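Local structure of ATP-dependent DNA helicase (Mycobacterium smegmatis, 5V9X) at residues K107-N116 with R364-K372; R179-V190 with L205-L216. The protein unwinds RNA:DNA hybrids as a 3'-to-5' helicase, hydrolysing ATP as it tracks along single-stranded DNA. All coordinates share one frame; numbering follows the deposited sequence.

Interaction 1. Residues K107-N116 with R364-K372; sequences KALAVDVERN and RAQVEDDLK. With GOL (glycerol), chain D; nucleotides of chain B.
Helix 107-116 packs against helix 364-372 at an interaxial distance of 11.5 Å and a crossing angle of -50°, with Ala108 and Glu368 the closest pair of CA atoms. Lys372 has the largest share of the contact. Its chain bends about the CB-CG bond (chi2 70°) and carries NZ over to helix 107-116. There NZ donates to Asp112 OD1 at 2.8 Å, on the syn side of the carboxylate, in a salt bridge. It also donates to Asn116 OD1 at 2.7 Å, in the amide plane and on a lone pair. Asp390 O accepts from the same ammonium, and Asp390 N holds Asp112 OD2. Lower down the chain, Lys372 CG lies over the centre of the Arg115 guanidinium, 3.6 Å above its plane. Arg115 runs past Lys372 in the opposite direction. Its NH1 makes a long salt bridge to Asp369 OD2 (3.6 Å) and hydrogen-bonds O3 of a glycerol, probably from the crystallisation liquor. Glu368 sets its carboxylate against Ala108 CB and Val111 CG1; its OE2 is held by His355. At the N-terminal end Arg364 and Lys107 cross at about a right angle, with Lys107 CE 3.6 Å from Arg364 NH2. Both lie beside the DNA phosphate of DG9 of chain B. Lys107 N donates to its OP1 at 2.7 Å, almost straight at 175°. The arrangement is a polar interface across the cleft between the two RecA-like domains of a superfamily 2 helicase, with the tracking strand at one end.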
loop_
_atom_site.group_PDB
_atom_site.type_symbol
_atom_site.label_atom_id
_atom_site.label_comp_id
_atom_site.label_asym_id
_atom_site.label_seq_id
_atom_site.Cartn_x
_atom_site.Cartn_y
_atom_site.Cartn_z
ATOM N N LYS A 107 -2.096 -12.128 -5.441
ATOM C CA LYS A 107 -2.262 -13.481 -5.967
ATOM C C LYS A 107 -3.729 -13.800 -6.226
ATOM O O LYS A 107 -4.075 -14.364 -7.272
ATOM C CB LYS A 107 -1.661 -14.502 -5.000
ATOM C CG LYS A 107 -0.152 -14.453 -4.893
ATOM C CD LYS A 107 0.385 -15.609 -4.062
ATOM C CE LYS A 107 -0.114 -15.546 -2.628
ATOM N NZ LYS A 107 0.506 -16.604 -1.783
ATOM N N ALA A 108 -4.605 -13.456 -5.278
ATOM C CA ALA A 108 -6.028 -13.752 -5.423
ATOM C C ALA A 108 -6.588 -13.175 -6.716
ATOM O O ALA A 108 -7.332 -13.847 -7.441
ATOM C CB ALA A 108 -6.797 -13.213 -4.220
ATOM N N LEU A 109 -6.233 -11.925 -7.025
ATOM C CA LEU A 109 -6.655 -11.328 -8.288
ATOM C C LEU A 109 -6.109 -12.108 -9.479
ATOM O O LEU A 109 -6.826 -12.334 -10.462
ATOM C CB LEU A 109 -6.207 -9.868 -8.354
ATOM C CG LEU A 109 -6.390 -9.172 -9.703
ATOM C CD1 LEU A 109 -7.831 -9.284 -10.168
ATOM C CD2 LEU A 109 -5.964 -7.714 -9.622
ATOM N N ALA A 110 -4.842 -12.530 -9.407
ATOM C CA ALA A 110 -4.245 -13.284 -10.506
ATOM C C ALA A 110 -5.040 -14.548 -10.802
ATOM O O ALA A 110 -5.296 -14.872 -11.969
ATOM C CB ALA A 110 -2.793 -13.627 -10.177
ATOM N N VAL A 111 -5.448 -15.270 -9.757
ATOM C CA VAL A 111 -6.242 -16.479 -9.949
ATOM C C VAL A 111 -7.647 -16.129 -10.425
ATOM O O VAL A 111 -8.230 -16.835 -11.257
ATOM C CB VAL A 111 -6.262 -17.305 -8.649
ATOM C CG1 VAL A 111 -7.302 -18.408 -8.721
ATOM C CG2 VAL A 111 -4.883 -17.888 -8.377
ATOM N N ASP A 112 -8.211 -15.029 -9.921
ATOM C CA ASP A 112 -9.552 -14.641 -10.345
ATOM C C ASP A 112 -9.578 -14.221 -11.809
ATOM O O ASP A 112 -10.574 -14.462 -12.502
ATOM C CB ASP A 112 -10.087 -13.518 -9.456
ATOM C CG ASP A 112 -11.593 -13.385 -9.534
ATOM O OD1 ASP A 112 -12.291 -14.392 -9.287
ATOM O OD2 ASP A 112 -12.083 -12.276 -9.834
ATOM N N VAL A 113 -8.503 -13.599 -12.299
ATOM C CA VAL A 113 -8.435 -13.250 -13.714
ATOM C C VAL A 113 -8.381 -14.509 -14.569
ATOM O O VAL A 113 -9.017 -14.582 -15.629
ATOM C CB VAL A 113 -7.234 -12.326 -13.986
ATOM C CG1 VAL A 113 -7.063 -12.104 -15.477
ATOM C CG2 VAL A 113 -7.418 -10.997 -13.284
ATOM N N GLU A 114 -7.625 -15.521 -14.127
ATOM C CA GLU A 114 -7.546 -16.762 -14.890
ATOM C C GLU A 114 -8.915 -17.407 -15.031
ATOM O O GLU A 114 -9.281 -17.880 -16.114
ATOM C CB GLU A 114 -6.573 -17.740 -14.232
ATOM C CG GLU A 114 -6.529 -19.088 -14.939
ATOM C CD GLU A 114 -5.672 -20.116 -14.231
ATOM O OE1 GLU A 114 -5.556 -20.049 -12.989
ATOM O OE2 GLU A 114 -5.114 -20.996 -14.922
ATOM N N ARG A 115 -9.688 -17.430 -13.945
ATOM C CA ARG A 115 -11.014 -18.031 -13.994
ATOM C C ARG A 115 -11.959 -17.215 -14.868
ATOM O O ARG A 115 -12.757 -17.782 -15.623
ATOM C CB ARG A 115 -11.571 -18.170 -12.579
ATOM C CG ARG A 115 -12.951 -18.778 -12.516
ATOM C CD ARG A 115 -13.292 -19.211 -11.107
ATOM N NE ARG A 115 -14.570 -19.912 -11.065
ATOM C CZ ARG A 115 -15.055 -20.526 -9.992
ATOM N NH1 ARG A 115 -14.370 -20.530 -8.855
ATOM N NH2 ARG A 115 -16.229 -21.137 -10.057
ATOM N N ASN A 116 -11.877 -15.886 -14.788
ATOM C CA ASN A 116 -12.784 -15.026 -15.538
ATOM C C ASN A 116 -12.442 -14.941 -17.019
ATOM O O ASN A 116 -13.301 -14.546 -17.815
ATOM C CB ASN A 116 -12.802 -13.622 -14.935
ATOM C CG ASN A 116 -13.770 -13.504 -13.776
ATOM O OD1 ASN A 116 -13.464 -13.901 -12.653
ATOM N ND2 ASN A 116 -14.951 -12.955 -14.045
ATOM N N ARG A 364 -6.894 -20.992 1.235
ATOM C CA ARG A 364 -7.175 -19.793 0.448
ATOM C C ARG A 364 -7.959 -20.132 -0.814
ATOM O O ARG A 364 -8.900 -19.417 -1.179
ATOM C CB ARG A 364 -5.872 -19.079 0.084
ATOM C CG ARG A 364 -5.325 -18.155 1.166
ATOM C CD ARG A 364 -3.872 -17.771 0.893
ATOM N NE ARG A 364 -3.717 -16.947 -0.302
ATOM C CZ ARG A 364 -3.551 -15.627 -0.284
ATOM N NH1 ARG A 364 -3.519 -14.976 0.871
ATOM N NH2 ARG A 364 -3.414 -14.955 -1.420
ATOM N N ALA A 365 -7.589 -21.223 -1.490
ATOM C CA ALA A 365 -8.269 -21.594 -2.728
ATOM C C ALA A 365 -9.729 -21.946 -2.476
ATOM O O ALA A 365 -10.609 -21.576 -3.263
ATOM C CB ALA A 365 -7.543 -22.761 -3.398
ATOM N N GLN A 366 -10.010 -22.659 -1.381
ATOM C CA GLN A 366 -11.391 -23.019 -1.077
ATOM C C GLN A 366 -12.214 -21.804 -0.670
ATOM O O GLN A 366 -13.421 -21.757 -0.935
ATOM C CB GLN A 366 -11.433 -24.080 0.025
ATOM C CG GLN A 366 -10.758 -25.394 -0.344
ATOM C CD GLN A 366 -11.451 -26.120 -1.486
ATOM O OE1 GLN A 366 -12.600 -25.826 -1.825
ATOM N NE2 GLN A 366 -10.751 -27.079 -2.085
ATOM N N VAL A 367 -11.585 -20.816 -0.028
ATOM C CA VAL A 367 -12.303 -19.605 0.355
ATOM C C VAL A 367 -12.686 -18.798 -0.880
ATOM O O VAL A 367 -13.807 -18.286 -0.981
ATOM C CB VAL A 367 -11.460 -18.779 1.343
ATOM C CG1 VAL A 367 -12.054 -17.393 1.529
ATOM C CG2 VAL A 367 -11.365 -19.494 2.682
ATOM N N GLU A 368 -11.768 -18.679 -1.842
ATOM C CA GLU A 368 -12.075 -17.959 -3.075
ATOM C C GLU A 368 -13.130 -18.689 -3.897
ATOM O O GLU A 368 -14.007 -18.054 -4.493
ATOM C CB GLU A 368 -10.803 -17.763 -3.900
ATOM C CG GLU A 368 -9.727 -16.943 -3.212
ATOM C CD GLU A 368 -8.377 -17.069 -3.890
ATOM O OE1 GLU A 368 -8.342 -17.313 -5.116
ATOM O OE2 GLU A 368 -7.350 -16.931 -3.194
ATOM N N ASP A 369 -13.061 -20.021 -3.944
ATOM C CA ASP A 369 -14.017 -20.783 -4.742
ATOM C C ASP A 369 -15.414 -20.711 -4.137
ATOM O O ASP A 369 -16.397 -20.468 -4.848
ATOM C CB ASP A 369 -13.551 -22.233 -4.876
ATOM C CG ASP A 369 -14.276 -22.981 -5.983
ATOM O OD1 ASP A 369 -15.525 -23.045 -5.956
ATOM O OD2 ASP A 369 -13.591 -23.502 -6.891
ATOM N N ASP A 370 -15.524 -20.922 -2.822
ATOM C CA ASP A 370 -16.826 -20.846 -2.168
ATOM C C ASP A 370 -17.378 -19.426 -2.142
ATOM O O ASP A 370 -18.597 -19.250 -2.046
ATOM C CB ASP A 370 -16.738 -21.407 -0.749
ATOM C CG ASP A 370 -16.517 -22.905 -0.732
ATOM O OD1 ASP A 370 -16.749 -23.550 -1.776
ATOM O OD2 ASP A 370 -16.114 -23.439 0.324
ATOM N N LEU A 371 -16.511 -18.414 -2.220
ATOM C CA LEU A 371 -16.978 -17.040 -2.360
ATOM C C LEU A 371 -17.442 -16.761 -3.783
ATOM O O LEU A 371 -18.451 -16.075 -3.988
ATOM C CB LEU A 371 -15.869 -16.065 -1.964
ATOM C CG LEU A 371 -16.195 -14.571 -1.975
ATOM C CD1 LEU A 371 -17.286 -14.254 -0.966
ATOM C CD2 LEU A 371 -14.946 -13.756 -1.689
ATOM N N LYS A 372 -16.712 -17.282 -4.773
ATOM C CA LYS A 372 -17.096 -17.108 -6.169
ATOM C C LYS A 372 -18.489 -17.662 -6.442
ATOM O O LYS A 372 -19.228 -17.106 -7.264
ATOM C CB LYS A 372 -16.063 -17.784 -7.075
ATOM C CG LYS A 372 -16.132 -17.380 -8.541
ATOM C CD LYS A 372 -15.674 -15.945 -8.736
ATOM C CE LYS A 372 -15.420 -15.626 -10.198
ATOM N NZ LYS A 372 -14.826 -14.270 -10.366
HETATM C C1 GOL D . -9.366 -20.830 -6.624
HETATM O O1 GOL D . -8.889 -21.954 -7.328
HETATM C C2 GOL D . -10.777 -20.500 -7.094
HETATM O O2 GOL D . -11.260 -21.554 -7.902
HETATM C C3 GOL D . -10.725 -19.215 -7.912
HETATM O O3 GOL D . -12.029 -18.730 -8.142
ATOM P P DG B 9 -0.308 -11.365 -1.835
ATOM O OP1 DG B 9 -1.291 -11.652 -2.902
ATOM O OP2 DG B 9 -0.426 -12.027 -0.514
ATOM O "O5'" DG B 9 1.153 -11.651 -2.398
ATOM C "C5'" DG B 9 1.644 -10.892 -3.494
ATOM C "C4'" DG B 9 3.112 -11.180 -3.734
ATOM O "O4'" DG B 9 3.900 -10.586 -2.672
ATOM C "C3'" DG B 9 3.479 -12.659 -3.770
ATOM O "O3'" DG B 9 4.424 -12.896 -4.799
ATOM C "C2'" DG B 9 4.072 -12.913 -2.385
ATOM C "C1'" DG B 9 4.700 -11.567 -2.051
ATOM N N9 DG B 9 4.729 -11.282 -0.620
ATOM C C8 DG B 9 3.650 -11.199 0.226
ATOM N N7 DG B 9 3.976 -10.925 1.457
ATOM C C5 DG B 9 5.358 -10.814 1.428
ATOM C C6 DG B 9 6.267 -10.527 2.471
ATOM O O6 DG B 9 6.021 -10.308 3.665
ATOM N N1 DG B 9 7.583 -10.507 2.018
ATOM C C2 DG B 9 7.971 -10.735 0.717
ATOM N N2 DG B 9 9.289 -10.672 0.470
ATOM N N3 DG B 9 7.125 -11.005 -0.273
ATOM C C4 DG B 9 5.840 -11.029 0.157
#

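Interaction 2. Residues R179-V190 with L205-L216; sequences RETLTSVRTVIV and LALSLERLDQLL
Val188 and Val190 of strand 187-190 point at the leucines of helix 205-213, which runs antiparallel to the strand (174°) with the axes 11.5 Å apart. No hydrogen bond joins the two segments; shape does the work. Val188 is the central bump. Its CG1 rests on Leu209 CD2 at 3.9 Å, and its CG2 meets Leu212 CD2 end on at 3.7 Å. The valine thus fits between two leucines one turn apart. Val190 sits the same way between Leu205 and Leu209. Its CG1 meets Leu205 CD2 tip to tip at 4.2 Å, while CG2 faces Leu209 CD1. Leu212 fills the next hollow. With CG anti to the backbone N (chi1 175°), it sends CD1 to Leu182 CB and turns CD2 toward Val188 and Val185. Beyond the helix, Leu216 reaches into the type I turn 182-185. Its CD1 lies 3.5 Å from Val185 O, and CD2 lies against the carbonyl oxygens of Leu182 and Thr183. Leu215 closes the far end. Its CD1 lies against the aliphatic part of Arg179, 3.7 Å from CB, and the two side chains cross at about a right angle. Arg222 makes salt bridges to Glu210 and Asp213 of helix 200-213. This is the apolar helix-on-sheet packing of a RecA-like alpha/beta domain, in which helix 200-213 covers a central strand of the parallel sheet.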
loop_
_atom_site.group_PDB
_atom_site.type_symbol
_atom_site.label_atom_id
_atom_site.label_comp_id
_atom_site.label_asym_id
_atom_site.label_seq_id
_atom_site.Cartn_x
_atom_site.Cartn_y
_atom_site.Cartn_z
ATOM N N ARG A 179 12.956 -17.167 -18.738
ATOM C CA ARG A 179 12.813 -15.961 -19.547
ATOM C C ARG A 179 12.763 -16.261 -21.039
ATOM O O ARG A 179 12.278 -15.423 -21.810
ATOM C CB ARG A 179 13.964 -15.001 -19.262
ATOM C CG ARG A 179 15.311 -15.531 -19.712
ATOM C CD ARG A 179 16.405 -14.518 -19.487
ATOM N NE ARG A 179 17.722 -15.076 -19.775
ATOM C CZ ARG A 179 18.861 -14.414 -19.614
ATOM N NH1 ARG A 179 18.844 -13.164 -19.167
ATOM N NH2 ARG A 179 20.017 -14.999 -19.897
ATOM N N GLU A 180 13.258 -17.425 -21.466
ATOM C CA GLU A 180 13.225 -17.772 -22.880
ATOM C C GLU A 180 11.801 -17.920 -23.401
ATOM O O GLU A 180 11.583 -17.827 -24.613
ATOM C CB GLU A 180 14.010 -19.061 -23.127
ATOM C CG GLU A 180 14.767 -19.081 -24.447
ATOM C CD GLU A 180 16.081 -18.324 -24.377
ATOM O OE1 GLU A 180 16.772 -18.432 -23.342
ATOM O OE2 GLU A 180 16.424 -17.622 -25.354
ATOM N N THR A 181 10.829 -18.151 -22.518
ATOM C CA THR A 181 9.433 -18.195 -22.929
ATOM C C THR A 181 8.821 -16.810 -23.084
ATOM O O THR A 181 7.722 -16.694 -23.633
ATOM C CB THR A 181 8.605 -19.002 -21.925
ATOM O OG1 THR A 181 8.605 -18.338 -20.654
ATOM C CG2 THR A 181 9.177 -20.405 -21.764
ATOM N N LEU A 182 9.503 -15.764 -22.624
ATOM C CA LEU A 182 8.982 -14.406 -22.685
ATOM C C LEU A 182 9.518 -13.617 -23.872
ATOM O O LEU A 182 9.231 -12.421 -23.980
ATOM C CB LEU A 182 9.298 -13.664 -21.386
ATOM C CG LEU A 182 8.794 -14.318 -20.099
ATOM C CD1 LEU A 182 9.254 -13.541 -18.875
ATOM C CD2 LEU A 182 7.279 -14.439 -20.123
ATOM N N THR A 183 10.279 -14.251 -24.768
ATOM C CA THR A 183 10.887 -13.522 -25.876
ATOM C C THR A 183 9.885 -13.115 -26.950
ATOM O O THR A 183 10.231 -12.302 -27.812
ATOM C CB THR A 183 12.004 -14.352 -26.519
ATOM O OG1 THR A 183 11.470 -15.588 -27.006
ATOM C CG2 THR A 183 13.106 -14.643 -25.515
ATOM N N SER A 184 8.665 -13.648 -26.924
ATOM C CA SER A 184 7.658 -13.320 -27.926
ATOM C C SER A 184 6.557 -12.413 -27.394
ATOM O O SER A 184 5.604 -12.128 -28.129
ATOM C CB SER A 184 7.035 -14.601 -28.493
ATOM O OG SER A 184 8.004 -15.394 -29.157
ATOM N N VAL A 185 6.663 -11.953 -26.144
ATOM C CA VAL A 185 5.594 -11.167 -25.539
ATOM C C VAL A 185 5.357 -9.900 -26.345
ATOM O O VAL A 185 6.290 -9.138 -26.629
ATOM C CB VAL A 185 5.932 -10.843 -24.076
ATOM C CG1 VAL A 185 5.009 -9.755 -23.544
ATOM C CG2 VAL A 185 5.826 -12.093 -23.217
ATOM N N ARG A 186 4.099 -9.673 -26.721
ATOM C CA ARG A 186 3.696 -8.474 -27.446
ATOM C C ARG A 186 2.905 -7.486 -26.603
ATOM O O ARG A 186 2.974 -6.284 -26.863
ATOM C CB ARG A 186 2.863 -8.852 -28.678
ATOM C CG ARG A 186 3.626 -9.651 -29.724
ATOM C CD ARG A 186 2.774 -9.935 -30.953
ATOM N NE ARG A 186 3.514 -10.683 -31.967
ATOM C CZ ARG A 186 2.997 -11.101 -33.119
ATOM N NH1 ARG A 186 1.729 -10.850 -33.413
ATOM N NH2 ARG A 186 3.751 -11.774 -33.977
ATOM N N THR A 187 2.159 -7.958 -25.607
ATOM C CA THR A 187 1.346 -7.106 -24.754
ATOM C C THR A 187 1.714 -7.346 -23.298
ATOM O O THR A 187 2.004 -8.478 -22.898
ATOM C CB THR A 187 -0.156 -7.375 -24.968
ATOM O OG1 THR A 187 -0.490 -7.191 -26.349
ATOM C CG2 THR A 187 -1.010 -6.440 -24.119
ATOM N N VAL A 188 1.712 -6.273 -22.510
ATOM C CA VAL A 188 1.932 -6.343 -21.071
ATOM C C VAL A 188 0.828 -5.551 -20.386
ATOM O O VAL A 188 0.726 -4.332 -20.570
ATOM C CB VAL A 188 3.314 -5.803 -20.665
ATOM C CG1 VAL A 188 3.404 -5.674 -19.153
ATOM C CG2 VAL A 188 4.411 -6.717 -21.186
ATOM N N ILE A 189 0.007 -6.240 -19.599
ATOM C CA ILE A 189 -1.060 -5.617 -18.827
ATOM C C ILE A 189 -0.594 -5.498 -17.384
ATOM O O ILE A 189 -0.182 -6.494 -16.774
ATOM C CB ILE A 189 -2.366 -6.427 -18.919
ATOM C CG1 ILE A 189 -2.745 -6.674 -20.381
ATOM C CG2 ILE A 189 -3.492 -5.709 -18.187
ATOM C CD1 ILE A 189 -3.993 -7.514 -20.552
ATOM N N VAL A 190 -0.642 -4.287 -16.841
ATOM C CA VAL A 190 -0.299 -4.026 -15.450
ATOM C C VAL A 190 -1.582 -3.586 -14.762
ATOM O O VAL A 190 -1.959 -2.409 -14.811
ATOM C CB VAL A 190 0.810 -2.978 -15.311
ATOM C CG1 VAL A 190 1.081 -2.684 -13.841
ATOM C CG2 VAL A 190 2.079 -3.456 -15.998
ATOM N N LEU A 205 9.280 -3.442 -10.244
ATOM C CA LEU A 205 8.508 -3.822 -11.423
ATOM C C LEU A 205 8.920 -3.010 -12.647
ATOM O O LEU A 205 8.952 -3.538 -13.765
ATOM C CB LEU A 205 7.014 -3.656 -11.145
ATOM C CG LEU A 205 6.039 -3.802 -12.318
ATOM C CD1 LEU A 205 6.248 -5.120 -13.058
ATOM C CD2 LEU A 205 4.596 -3.685 -11.828
ATOM N N ALA A 206 9.238 -1.726 -12.455
ATOM C CA ALA A 206 9.639 -0.887 -13.578
ATOM C C ALA A 206 10.899 -1.422 -14.250
ATOM O O ALA A 206 11.026 -1.373 -15.478
ATOM C CB ALA A 206 9.852 0.552 -13.110
ATOM N N LEU A 207 11.840 -1.943 -13.459
ATOM C CA LEU A 207 13.072 -2.476 -14.031
ATOM C C LEU A 207 12.856 -3.849 -14.658
ATOM O O LEU A 207 13.448 -4.153 -15.700
ATOM C CB LEU A 207 14.164 -2.538 -12.964
ATOM C CG LEU A 207 14.751 -1.191 -12.542
ATOM C CD1 LEU A 207 15.835 -1.382 -11.496
ATOM C CD2 LEU A 207 15.295 -0.444 -13.750
ATOM N N SER A 208 12.027 -4.692 -14.035
ATOM C CA SER A 208 11.696 -5.981 -14.635
ATOM C C SER A 208 11.146 -5.804 -16.044
ATOM O O SER A 208 11.533 -6.528 -16.969
ATOM C CB SER A 208 10.687 -6.729 -13.760
ATOM O OG SER A 208 11.276 -7.173 -12.551
ATOM N N LEU A 209 10.252 -4.827 -16.229
ATOM C CA LEU A 209 9.659 -4.600 -17.541
ATOM C C LEU A 209 10.689 -4.112 -18.555
ATOM O O LEU A 209 10.596 -4.454 -19.740
ATOM C CB LEU A 209 8.505 -3.605 -17.430
ATOM C CG LEU A 209 7.301 -4.070 -16.605
ATOM C CD1 LEU A 209 6.224 -2.992 -16.556
ATOM C CD2 LEU A 209 6.736 -5.378 -17.152
ATOM N N GLU A 210 11.672 -3.317 -18.122
ATOM C CA GLU A 210 12.719 -2.892 -19.047
ATOM C C GLU A 210 13.644 -4.051 -19.399
ATOM O O GLU A 210 14.103 -4.161 -20.542
ATOM C CB GLU A 210 13.515 -1.729 -18.456
ATOM C CG GLU A 210 12.771 -0.401 -18.439
ATOM C CD GLU A 210 12.371 0.075 -19.829
ATOM O OE1 GLU A 210 11.313 0.731 -19.950
ATOM O OE2 GLU A 210 13.112 -0.201 -20.798
ATOM N N ARG A 211 13.929 -4.924 -18.429
ATOM C CA ARG A 211 14.676 -6.141 -18.728
ATOM C C ARG A 211 13.907 -7.031 -19.697
ATOM O O ARG A 211 14.505 -7.709 -20.541
ATOM C CB ARG A 211 14.994 -6.894 -17.439
ATOM C CG ARG A 211 15.974 -6.174 -16.529
ATOM C CD ARG A 211 16.078 -6.858 -15.177
ATOM N NE ARG A 211 16.405 -8.277 -15.294
ATOM C CZ ARG A 211 16.437 -9.120 -14.268
ATOM N NH1 ARG A 211 16.163 -8.688 -13.046
ATOM N NH2 ARG A 211 16.742 -10.396 -14.461
ATOM N N LEU A 212 12.575 -7.043 -19.589
ATOM C CA LEU A 212 11.756 -7.752 -20.567
ATOM C C LEU A 212 11.938 -7.163 -21.961
ATOM O O LEU A 212 12.246 -7.884 -22.917
ATOM C CB LEU A 212 10.285 -7.701 -20.152
ATOM C CG LEU A 212 9.272 -8.295 -21.139
ATOM C CD1 LEU A 212 9.410 -9.809 -21.219
ATOM C CD2 LEU A 212 7.855 -7.901 -20.764
ATOM N N ASP A 213 11.768 -5.841 -22.086
ATOM C CA ASP A 213 11.863 -5.186 -23.388
ATOM C C ASP A 213 13.192 -5.463 -24.079
ATOM O O ASP A 213 13.270 -5.424 -25.313
ATOM C CB ASP A 213 11.657 -3.677 -23.229
ATOM C CG ASP A 213 10.205 -3.305 -22.994
ATOM O OD1 ASP A 213 9.343 -4.206 -23.061
ATOM O OD2 ASP A 213 9.925 -2.112 -22.742
ATOM N N GLN A 214 14.245 -5.747 -23.312
ATOM C CA GLN A 214 15.526 -6.105 -23.908
ATOM C C GLN A 214 15.578 -7.548 -24.392
ATOM O O GLN A 214 16.527 -7.912 -25.095
ATOM C CB GLN A 214 16.664 -5.849 -22.916
ATOM C CG GLN A 214 16.910 -4.374 -22.640
ATOM C CD GLN A 214 16.981 -3.543 -23.913
ATOM O OE1 GLN A 214 16.317 -2.513 -24.030
ATOM N NE2 GLN A 214 17.792 -3.986 -24.869
ATOM N N LEU A 215 14.594 -8.373 -24.037
ATOM C CA LEU A 215 14.497 -9.738 -24.539
ATOM C C LEU A 215 13.640 -9.847 -25.793
ATOM O O LEU A 215 13.518 -10.944 -26.349
ATOM C CB LEU A 215 13.925 -10.665 -23.461
ATOM C CG LEU A 215 14.765 -10.913 -22.210
ATOM C CD1 LEU A 215 14.070 -11.917 -21.299
ATOM C CD2 LEU A 215 16.157 -11.395 -22.585
ATOM N N LEU A 216 13.048 -8.747 -26.246
ATOM C CA LEU A 216 12.130 -8.749 -27.371
ATOM C C LEU A 216 12.751 -8.027 -28.558
ATOM O O LEU A 216 13.609 -7.155 -28.396
ATOM C CB LEU A 216 10.809 -8.071 -26.993
ATOM C CG LEU A 216 10.279 -8.351 -25.586
ATOM C CD1 LEU A 216 9.070 -7.485 -25.266
ATOM C CD2 LEU A 216 9.933 -9.813 -25.452
#

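In the fold
Interaction 2 is nested along the chain inside the loop that interaction 1 closes: 107-116, then 179-190 and 205-216, then 364-372. The centres are 25 Å apart; the nearest atoms are about 7 Å apart and do not touch. Helix 107-116 follows strand 100-103, which neighbours strand 187-191 in the first seven-stranded parallel sheet, so interaction 2 and the 107-116 half of interaction 1 share this domain. Interaction 2 lies wholly within it and joins helix to sheet. Interaction 1 leaves it, joining helix 107-116 to helix 361-372 of the second parallel-sheet domain. One contact therefore belongs to a domain core, the other to the interdomain cleft, which probably changes during ATP-driven translocation.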